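Local coordinates for protein glucosamine-6-phosphate deaminase (Thermotoga maritima, PDB 1J5X) that is a SIS-domain protein whose single chain carries two parallel beta-sheets flanked by helices, at residues A91-P96 and K124-R129; A104-R109 and T114-A119; L68-Y73 and L169-L174. All coordinates share one frame; numbering follows the deposited sequence.

Overall arrangement
The three contacts run from the periphery of the chain toward its centre. Interaction 1 is partly exposed and polar, chiefly an arginine-to-amide hydrogen bond between two turns that follow helices, with I95 beside the guanidinium. Interaction 2, with its centre about 11 Å from that of interaction 1, is buried and apolar; both use helix 114-125 and strands next to each other in the five-stranded sheet, and A91 packs on L118 between them. Interaction 3 is buried too, but joins two helices through a selenomethionine side chain laid on a tyrosine ring, with I70 beside it. It meets interaction 2 where F107, on the sheet side turned from helix 114-125, packs against I70 and L171. Interactions 1 and 3 do not touch.

Interaction 1. Residues A91-P96 and K124-R129; sequences AFQKIP and KKRNHR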
loop_
_atom_site.group_PDB
_atom_site.type_symbol
_atom_site.label_atom_id
_atom_site.label_comp_id
_atom_site.label_asym_id
_atom_site.label_seq_id
_atom_site.Cartn_x
_atom_site.Cartn_y
_atom_site.Cartn_z
ATOM N N ALA A 91 -7.590 -19.804 1.574
ATOM C CA ALA A 91 -6.993 -21.009 2.192
ATOM C C ALA A 91 -8.031 -21.908 2.819
ATOM O O ALA A 91 -7.918 -23.150 2.724
ATOM C CB ALA A 91 -5.960 -20.584 3.283
ATOM N N PHE A 92 -9.032 -21.323 3.488
ATOM C CA PHE A 92 -10.046 -22.141 4.131
ATOM C C PHE A 92 -11.351 -22.289 3.309
ATOM O O PHE A 92 -12.343 -22.793 3.801
ATOM C CB PHE A 92 -10.253 -21.607 5.553
ATOM C CG PHE A 92 -9.110 -21.949 6.470
ATOM C CD1 PHE A 92 -9.017 -23.228 7.034
ATOM C CD2 PHE A 92 -8.063 -21.064 6.673
ATOM C CE1 PHE A 92 -7.873 -23.606 7.784
ATOM C CE2 PHE A 92 -6.917 -21.434 7.414
ATOM C CZ PHE A 92 -6.832 -22.714 7.962
ATOM N N GLN A 93 -11.276 -21.867 2.059
ATOM C CA GLN A 93 -12.348 -21.966 1.073
ATOM C C GLN A 93 -13.665 -21.390 1.605
ATOM O O GLN A 93 -14.760 -22.040 1.527
ATOM C CB GLN A 93 -12.512 -23.451 0.631
ATOM C CG GLN A 93 -11.236 -23.926 -0.100
ATOM C CD GLN A 93 -11.387 -25.327 -0.694
ATOM O OE1 GLN A 93 -11.996 -25.503 -1.758
ATOM N NE2 GLN A 93 -10.834 -26.316 -0.008
ATOM N N LYS A 94 -13.541 -20.183 2.144
ATOM C CA LYS A 94 -14.706 -19.485 2.653
ATOM C C LYS A 94 -15.200 -18.415 1.690
ATOM O O LYS A 94 -16.218 -17.737 1.959
ATOM C CB LYS A 94 -14.407 -18.883 4.031
ATOM C CG LYS A 94 -14.094 -19.992 5.070
ATOM C CD LYS A 94 -15.149 -21.103 4.977
ATOM C CE LYS A 94 -14.906 -22.164 6.008
ATOM N NZ LYS A 94 -16.032 -23.161 5.906
ATOM N N ILE A 95 -14.479 -18.250 0.596
ATOM C CA ILE A 95 -14.857 -17.281 -0.431
ATOM C C ILE A 95 -16.034 -17.783 -1.289
ATOM O O ILE A 95 -16.266 -18.967 -1.427
ATOM C CB ILE A 95 -13.702 -17.022 -1.441
ATOM C CG1 ILE A 95 -13.285 -18.315 -2.135
ATOM C CG2 ILE A 95 -12.498 -16.461 -0.744
ATOM C CD1 ILE A 95 -12.352 -18.053 -3.273
ATOM N N PRO A 96 -16.838 -16.851 -1.809
ATOM C CA PRO A 96 -17.947 -17.281 -2.663
ATOM C C PRO A 96 -17.203 -17.989 -3.848
ATOM O O PRO A 96 -16.111 -17.549 -4.232
ATOM C CB PRO A 96 -18.578 -15.955 -3.058
ATOM C CG PRO A 96 -18.490 -15.137 -1.749
ATOM C CD PRO A 96 -17.000 -15.460 -1.323
ATOM N N LYS A 124 -4.571 -23.629 -7.154
ATOM C CA LYS A 124 -4.008 -24.498 -8.185
ATOM C C LYS A 124 -4.903 -25.700 -8.404
ATOM O O LYS A 124 -5.069 -26.147 -9.524
ATOM C CB LYS A 124 -2.589 -24.952 -7.801
ATOM C CG LYS A 124 -1.494 -23.901 -8.119
ATOM C CD LYS A 124 -0.148 -24.215 -7.454
ATOM C CE LYS A 124 0.617 -25.295 -8.169
ATOM N NZ LYS A 124 1.829 -25.725 -7.349
ATOM N N LYS A 125 -5.486 -26.219 -7.335
ATOM C CA LYS A 125 -6.384 -27.352 -7.448
ATOM C C LYS A 125 -7.715 -26.952 -8.063
ATOM O O LYS A 125 -8.479 -27.824 -8.478
ATOM C CB LYS A 125 -6.613 -28.006 -6.093
ATOM C CG LYS A 125 -5.376 -28.714 -5.551
ATOM C CD LYS A 125 -5.628 -29.221 -4.150
ATOM C CE LYS A 125 -4.401 -29.923 -3.524
ATOM N NZ LYS A 125 -4.779 -30.314 -2.119
ATOM N N ARG A 126 -7.989 -25.653 -8.138
ATOM C CA ARG A 126 -9.209 -25.145 -8.764
ATOM C C ARG A 126 -8.949 -24.564 -10.164
ATOM O O ARG A 126 -9.646 -23.678 -10.611
ATOM C CB ARG A 126 -9.872 -24.057 -7.904
ATOM C CG ARG A 126 -10.508 -24.568 -6.620
ATOM C CD ARG A 126 -11.521 -23.529 -6.114
ATOM N NE ARG A 126 -11.906 -23.721 -4.711
ATOM C CZ ARG A 126 -12.860 -23.029 -4.074
ATOM N NH1 ARG A 126 -13.553 -22.081 -4.703
ATOM N NH2 ARG A 126 -13.127 -23.285 -2.799
ATOM N N ASN A 127 -7.924 -25.037 -10.845
ATOM C CA ASN A 127 -7.658 -24.550 -12.198
ATOM C C ASN A 127 -7.311 -23.078 -12.321
ATOM O O ASN A 127 -7.620 -22.433 -13.330
ATOM C CB ASN A 127 -8.855 -24.880 -13.135
ATOM C CG ASN A 127 -8.547 -24.603 -14.638
ATOM O OD1 ASN A 127 -9.534 -24.045 -15.372
ATOM N ND2 ASN A 127 -7.443 -24.910 -15.126
ATOM N N HIS A 128 -6.700 -22.508 -11.299
ATOM C CA HIS A 128 -6.241 -21.127 -11.425
ATOM C C HIS A 128 -4.706 -21.190 -11.499
ATOM O O HIS A 128 -4.095 -21.919 -10.723
ATOM C CB HIS A 128 -6.661 -20.308 -10.199
ATOM C CG HIS A 128 -8.083 -19.864 -10.246
ATOM N ND1 HIS A 128 -9.241 -20.566 -10.185
ATOM C CD2 HIS A 128 -8.439 -18.555 -10.452
ATOM C CE1 HIS A 128 -10.267 -19.668 -10.363
ATOM N NE2 HIS A 128 -9.758 -18.461 -10.522
ATOM N N ARG A 129 -4.094 -20.493 -12.443
ATOM C CA ARG A 129 -2.635 -20.454 -12.509
ATOM C C ARG A 129 -2.178 -19.350 -11.531
ATOM O O ARG A 129 -2.762 -18.235 -11.480
ATOM C CB ARG A 129 -2.170 -20.162 -13.925
ATOM C CG ARG A 129 -0.643 -20.149 -14.008
ATOM C CD ARG A 129 -0.111 -20.063 -15.407
ATOM N NE ARG A 129 -0.549 -21.182 -16.233
ATOM C CZ ARG A 129 0.056 -21.514 -17.380
ATOM N NH1 ARG A 129 1.118 -20.805 -17.809
ATOM N NH2 ARG A 129 -0.387 -22.546 -18.105
#
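R126 reaches across to Q93 and I95, and the arginine has the largest share of the surface buried here. Its NH2 donates to Q93 OE1 over 2.7 Å, with an N-H...O angle of 164°. The oxygen meets the edge of the guanidinium close to its plane, and NH2 in turn lies in the carbonyl plane on a lone pair of OE1, while the amide and guanidinium planes are turned 59° apart. Both long chains suit this meeting between backbones that stay well apart, the nearest CA atoms, Q93 and R126, being 10.8 Å from each other. The arginine starts with CG beside its backbone N (chi1 -71°) and is extended from there to NE, spanning most of the gap.

I95 CD1 lies loosely, 4.4 Å from R126 NH1 and oblique to the guanidinium, and the branched side chain also packs on E89 and V90 of helix 87-91. Both polar partners sit at helix ends. Q93, with positive phi, is the C-prime residue of a Schellman motif, and R126 directly precedes N127, which has the same role for helix 114-125. H128 ND1 donates to R126 O at 3.2 Å, joining this turn to the start of strand 128-134.

Because a neutral amide accepts from a cationic donor, the two turns are tied by one charged hydrogen bond without a salt bridge, and the arginine probably keeps its positive charge.

Interaction 2. Residues A104-R109 and T114-A119; sequences AFLFSR and TEVLLA
L106 and V116 form the tight part of this contact, their side chains lying alongside and pointing opposite ways. L106 CD1 lies 3.9 Å from V116 CG1, and the same methyl comes 3.9 Å from A119 CB, three residues, nearly one turn, further along the helix. Small A119 lets the leucine tip settle close to the helix backbone, where CD1 is 3.7 Å from V116 O. V116 packs both methyls near F107 O: CG1 also meets L106 and S108, and CG2, placed beside its own backbone N, comes within 3.5 Å of that oxygen. Strand 102-107, helix 114-125 and strand 128-134 make up a beta-alpha-beta unit, as expected of the SIS domain's parallel sheet, and the short strand and helix segments run nearly antiparallel, at 159° with their axes 8.7 Å apart.

Toward the loop the contact is less extensive. S108 adds one smaller touch through CB, 4.0 Å from V116 CG1, whereas its hydroxyl is engaged with T113 OG1 in the connection leading to the helix, a fitting place for a small polar residue. On the helix face turned away, T114, E115 and L118 are partly exposed; T114 OG1 is hydrogen-bonded to L342 N, at the C-terminus of the chain, and L118 borders A91.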
loop_
_atom_site.group_PDB
_atom_site.type_symbol
_atom_site.label_atom_id
_atom_site.label_comp_id
_atom_site.label_asym_id
_atom_site.label_seq_id
_atom_site.Cartn_x
_atom_site.Cartn_y
_atom_site.Cartn_z
ATOM N N ALA A 104 -4.182 -15.853 -10.659
ATOM C CA ALA A 104 -4.158 -15.322 -9.297
ATOM C C ALA A 104 -2.764 -14.854 -8.929
ATOM O O ALA A 104 -1.797 -15.585 -9.104
ATOM C CB ALA A 104 -4.611 -16.394 -8.307
ATOM N N PHE A 105 -2.666 -13.623 -8.448
ATOM C CA PHE A 105 -1.376 -13.112 -7.992
ATOM C C PHE A 105 -1.424 -13.377 -6.480
ATOM O O PHE A 105 -2.336 -12.934 -5.769
ATOM C CB PHE A 105 -1.203 -11.603 -8.199
ATOM C CG PHE A 105 -0.968 -11.186 -9.642
ATOM C CD1 PHE A 105 -2.014 -11.220 -10.591
ATOM C CD2 PHE A 105 0.273 -10.695 -10.020
ATOM C CE1 PHE A 105 -1.782 -10.742 -11.914
ATOM C CE2 PHE A 105 0.495 -10.225 -11.315
ATOM C CZ PHE A 105 -0.535 -10.252 -12.248
ATOM N N LEU A 106 -0.430 -14.116 -5.987
ATOM C CA LEU A 106 -0.316 -14.452 -4.535
ATOM C C LEU A 106 0.877 -13.630 -3.953
ATOM O O LEU A 106 1.968 -13.652 -4.522
ATOM C CB LEU A 106 -0.023 -15.965 -4.397
ATOM C CG LEU A 106 -1.120 -17.024 -4.573
ATOM C CD1 LEU A 106 -1.934 -17.129 -3.335
ATOM C CD2 LEU A 106 -1.988 -16.703 -5.789
ATOM N N PHE A 107 0.655 -12.887 -2.873
ATOM C CA PHE A 107 1.683 -12.032 -2.297
ATOM C C PHE A 107 2.140 -12.499 -0.917
ATOM O O PHE A 107 1.326 -12.698 -0.028
ATOM C CB PHE A 107 1.162 -10.609 -2.088
ATOM C CG PHE A 107 0.703 -9.917 -3.349
ATOM C CD1 PHE A 107 -0.520 -10.238 -3.923
ATOM C CD2 PHE A 107 1.519 -8.949 -3.961
ATOM C CE1 PHE A 107 -0.931 -9.606 -5.115
ATOM C CE2 PHE A 107 1.126 -8.285 -5.168
ATOM C CZ PHE A 107 -0.110 -8.622 -5.748
ATOM N N SER A 108 3.442 -12.646 -0.756
ATOM C CA SER A 108 3.987 -12.985 0.592
ATOM C C SER A 108 5.450 -12.537 0.457
ATOM O O SER A 108 6.211 -13.156 -0.274
ATOM C CB SER A 108 3.951 -14.506 0.868
ATOM O OG SER A 108 4.719 -14.729 2.092
ATOM N N ARG A 109 5.783 -11.475 1.153
ATOM C CA ARG A 109 7.138 -10.909 1.100
ATOM C C ARG A 109 8.175 -11.991 1.423
ATOM O O ARG A 109 9.099 -12.206 0.642
ATOM C CB ARG A 109 7.238 -9.782 2.103
ATOM C CG ARG A 109 8.650 -9.149 2.185
ATOM C CD ARG A 109 8.644 -7.937 3.096
ATOM N NE ARG A 109 8.091 -8.200 4.430
ATOM C CZ ARG A 109 8.418 -7.512 5.522
ATOM N NH1 ARG A 109 9.308 -6.535 5.446
ATOM N NH2 ARG A 109 7.811 -7.750 6.679
ATOM N N THR A 114 1.973 -19.037 5.793
ATOM C CA THR A 114 1.162 -20.246 5.692
ATOM C C THR A 114 -0.147 -20.095 4.924
ATOM O O THR A 114 -0.453 -20.912 4.061
ATOM C CB THR A 114 0.837 -20.815 7.058
ATOM O OG1 THR A 114 2.045 -20.941 7.856
ATOM C CG2 THR A 114 0.239 -22.188 6.864
ATOM N N GLU A 115 -0.886 -19.043 5.246
ATOM C CA GLU A 115 -2.169 -18.808 4.577
ATOM C C GLU A 115 -2.013 -18.624 3.063
ATOM O O GLU A 115 -2.863 -19.047 2.298
ATOM C CB GLU A 115 -2.811 -17.584 5.219
ATOM C CG GLU A 115 -3.329 -17.874 6.606
ATOM C CD GLU A 115 -3.541 -16.586 7.363
ATOM O OE1 GLU A 115 -4.499 -15.855 6.975
ATOM O OE2 GLU A 115 -2.761 -16.254 8.291
ATOM N N VAL A 116 -0.899 -18.019 2.632
ATOM C CA VAL A 116 -0.697 -17.751 1.201
ATOM C C VAL A 116 -0.349 -19.042 0.511
ATOM O O VAL A 116 -0.754 -19.270 -0.621
ATOM C CB VAL A 116 0.415 -16.662 1.003
ATOM C CG1 VAL A 116 0.679 -16.402 -0.516
ATOM C CG2 VAL A 116 -0.045 -15.396 1.653
ATOM N N LEU A 117 0.443 -19.905 1.197
ATOM C CA LEU A 117 0.781 -21.186 0.613
ATOM C C LEU A 117 -0.462 -22.097 0.555
ATOM O O LEU A 117 -0.669 -22.878 -0.397
ATOM C CB LEU A 117 1.916 -21.856 1.440
ATOM C CG LEU A 117 3.218 -21.075 1.180
ATOM C CD1 LEU A 117 4.284 -21.619 2.217
ATOM C CD2 LEU A 117 3.663 -21.293 -0.264
ATOM N N LEU A 118 -1.307 -22.006 1.572
ATOM C CA LEU A 118 -2.519 -22.828 1.517
ATOM C C LEU A 118 -3.394 -22.324 0.380
ATOM O O LEU A 118 -3.990 -23.122 -0.363
ATOM C CB LEU A 118 -3.309 -22.735 2.809
ATOM C CG LEU A 118 -2.598 -23.443 3.988
ATOM C CD1 LEU A 118 -3.260 -23.066 5.313
ATOM C CD2 LEU A 118 -2.658 -24.949 3.759
ATOM N N ALA A 119 -3.492 -21.002 0.271
ATOM C CA ALA A 119 -4.299 -20.417 -0.819
ATOM C C ALA A 119 -3.775 -20.848 -2.183
ATOM O O ALA A 119 -4.531 -21.164 -3.096
ATOM C CB ALA A 119 -4.309 -18.833 -0.679
#

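Interaction 3. Residues L68-Y73 and L169-L174; sequences LTISYY and LSLMFL
Y73 and M172, the latter present as selenomethionine, meet in a Met-aromatic contact in which the two side chains run roughly perpendicular. The terminal methyl CE sits over one face of the tyrosine ring, 3.4 Å from its centroid and displaced a little from the ring centre, giving a CH-pi interaction. The selenium stands farther off, 4.7 Å from the same centroid but almost straight above the ring. The bend at chi3 (78°) turns CE down from the selenium onto the ring face, an adjustment open to this flexible, unbranched side chain. The broad tyrosine ring also passes close to the neighbouring backbone, with Y73 CE2 lying 3.6 Å from M172 O.

These residues lie on helices 62-78 and 162-179 of the SIS domain, whose short segments run nearly parallel, 13° apart with axes 10.0 Å from each other. Helix 184-205 adds F186 beside both Y73 and M172, so a third helix also packs against the pair.

Aliphatic packing centres on I70. Its CG1, anti to the backbone N (chi1 -173°), is carried across to the other helix and touches L171 CB at 3.7 Å. From there CD1 continues to M172 CG, also at 3.7 Å, so that one beta-branched residue bridges two successive positions of the facing helix.

No hydrogen bond links the two segments themselves. The polar end of the tyrosine is satisfied just past them: Y73 OH is hydrogen-bonded to D176 OD2, on the same helix as M172, which ties the far end of the ring to helix 162-179.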
loop_
_atom_site.group_PDB
_atom_site.type_symbol
_atom_site.label_atom_id
_atom_site.label_comp_id
_atom_site.label_asym_id
_atom_site.label_seq_id
_atom_site.Cartn_x
_atom_site.Cartn_y
_atom_site.Cartn_z
ATOM N N LEU A 68 -5.180 -5.275 -2.768
ATOM C CA LEU A 68 -6.356 -4.438 -2.963
ATOM C C LEU A 68 -6.016 -3.248 -3.872
ATOM O O LEU A 68 -6.724 -2.990 -4.866
ATOM C CB LEU A 68 -6.863 -3.911 -1.628
ATOM C CG LEU A 68 -8.056 -2.978 -1.717
ATOM C CD1 LEU A 68 -9.290 -3.720 -2.297
ATOM C CD2 LEU A 68 -8.392 -2.496 -0.291
ATOM N N THR A 69 -4.929 -2.551 -3.550
ATOM C CA THR A 69 -4.529 -1.385 -4.340
ATOM C C THR A 69 -4.292 -1.733 -5.805
ATOM O O THR A 69 -4.821 -1.053 -6.699
ATOM C CB THR A 69 -3.265 -0.749 -3.759
ATOM O OG1 THR A 69 -3.497 -0.485 -2.354
ATOM C CG2 THR A 69 -2.991 0.642 -4.488
ATOM N N ILE A 70 -3.549 -2.819 -6.084
ATOM C CA ILE A 70 -3.306 -3.125 -7.477
ATOM C C ILE A 70 -4.558 -3.662 -8.176
ATOM O O ILE A 70 -4.759 -3.409 -9.372
ATOM C CB ILE A 70 -2.047 -4.060 -7.613
ATOM C CG1 ILE A 70 -1.654 -4.258 -9.097
ATOM C CG2 ILE A 70 -2.318 -5.400 -6.925
ATOM C CD1 ILE A 70 -1.284 -2.886 -9.824
ATOM N N SER A 71 -5.452 -4.347 -7.446
ATOM C CA SER A 71 -6.683 -4.887 -8.058
ATOM C C SER A 71 -7.496 -3.704 -8.673
ATOM O O SER A 71 -8.038 -3.803 -9.807
ATOM C CB SER A 71 -7.554 -5.655 -7.035
ATOM O OG SER A 71 -8.165 -4.839 -6.045
ATOM N N TYR A 72 -7.571 -2.596 -7.954
ATOM C CA TYR A 72 -8.327 -1.442 -8.520
ATOM C C TYR A 72 -7.643 -0.997 -9.819
ATOM O O TYR A 72 -8.292 -0.746 -10.847
ATOM C CB TYR A 72 -8.316 -0.197 -7.625
ATOM C CG TYR A 72 -9.234 -0.190 -6.426
ATOM C CD1 TYR A 72 -10.582 0.081 -6.564
ATOM C CD2 TYR A 72 -8.738 -0.417 -5.160
ATOM C CE1 TYR A 72 -11.430 0.120 -5.457
ATOM C CE2 TYR A 72 -9.540 -0.378 -4.067
ATOM C CZ TYR A 72 -10.893 -0.108 -4.209
ATOM O OH TYR A 72 -11.703 -0.050 -3.099
ATOM N N TYR A 73 -6.319 -0.834 -9.770
ATOM C CA TYR A 73 -5.598 -0.357 -10.949
ATOM C C TYR A 73 -5.694 -1.290 -12.152
ATOM O O TYR A 73 -5.829 -0.840 -13.315
ATOM C CB TYR A 73 -4.141 -0.096 -10.589
ATOM C CG TYR A 73 -3.423 0.812 -11.574
ATOM C CD1 TYR A 73 -3.743 2.167 -11.665
ATOM C CD2 TYR A 73 -2.465 0.308 -12.437
ATOM C CE1 TYR A 73 -3.122 3.002 -12.602
ATOM C CE2 TYR A 73 -1.827 1.130 -13.368
ATOM C CZ TYR A 73 -2.161 2.477 -13.463
ATOM O OH TYR A 73 -1.602 3.284 -14.433
ATOM N N LEU A 169 4.589 -0.242 -7.673
ATOM C CA LEU A 169 5.105 0.432 -8.864
ATOM C C LEU A 169 5.300 -0.570 -9.974
ATOM O O LEU A 169 4.903 -0.354 -11.146
ATOM C CB LEU A 169 6.429 1.074 -8.544
ATOM C CG LEU A 169 7.299 1.453 -9.743
ATOM C CD1 LEU A 169 6.550 2.555 -10.544
ATOM C CD2 LEU A 169 8.606 2.041 -9.235
ATOM N N SER A 170 5.935 -1.696 -9.656
ATOM C CA SER A 170 6.177 -2.682 -10.701
ATOM C C SER A 170 4.920 -3.250 -11.365
ATOM O O SER A 170 4.879 -3.412 -12.604
ATOM C CB SER A 170 7.004 -3.898 -10.146
ATOM O OG SER A 170 8.179 -3.434 -9.494
ATOM N N LEU A 171 3.903 -3.571 -10.570
ATOM C CA LEU A 171 2.707 -4.171 -11.116
ATOM C C LEU A 171 1.878 -3.088 -11.825
ATOM O O LEU A 171 1.252 -3.435 -12.779
ATOM C CB LEU A 171 1.866 -4.873 -10.025
ATOM C CG LEU A 171 2.619 -5.996 -9.287
ATOM C CD1 LEU A 171 1.698 -6.650 -8.231
ATOM C CD2 LEU A 171 3.118 -6.979 -10.283
HETATM N N MSE A 172 1.878 -1.839 -11.347
HETATM C CA MSE A 172 1.097 -0.795 -12.081
HETATM C C MSE A 172 1.748 -0.647 -13.460
HETATM O O MSE A 172 1.087 -0.617 -14.512
HETATM C CB MSE A 172 1.161 0.507 -11.330
HETATM C CG MSE A 172 0.368 0.434 -10.056
HETATM SE SE MSE A 172 0.440 2.125 -9.077
HETATM C CE MSE A 172 -0.855 3.161 -10.130
ATOM N N PHE A 173 3.073 -0.528 -13.462
ATOM C CA PHE A 173 3.817 -0.385 -14.732
ATOM C C PHE A 173 3.555 -1.557 -15.661
ATOM O O PHE A 173 3.292 -1.391 -16.874
ATOM C CB PHE A 173 5.321 -0.179 -14.387
ATOM C CG PHE A 173 6.227 0.026 -15.587
ATOM C CD1 PHE A 173 6.658 -1.053 -16.336
ATOM C CD2 PHE A 173 6.658 1.286 -15.923
ATOM C CE1 PHE A 173 7.527 -0.892 -17.420
ATOM C CE2 PHE A 173 7.554 1.464 -17.035
ATOM C CZ PHE A 173 7.968 0.376 -17.756
ATOM N N LEU A 174 3.609 -2.760 -15.126
ATOM C CA LEU A 174 3.318 -3.966 -15.911
ATOM C C LEU A 174 1.883 -3.952 -16.523
ATOM O O LEU A 174 1.640 -4.358 -17.694
ATOM C CB LEU A 174 3.472 -5.194 -15.001
ATOM C CG LEU A 174 3.219 -6.588 -15.590
ATOM C CD1 LEU A 174 3.748 -7.693 -14.720
ATOM C CD2 LEU A 174 1.784 -6.792 -15.659
#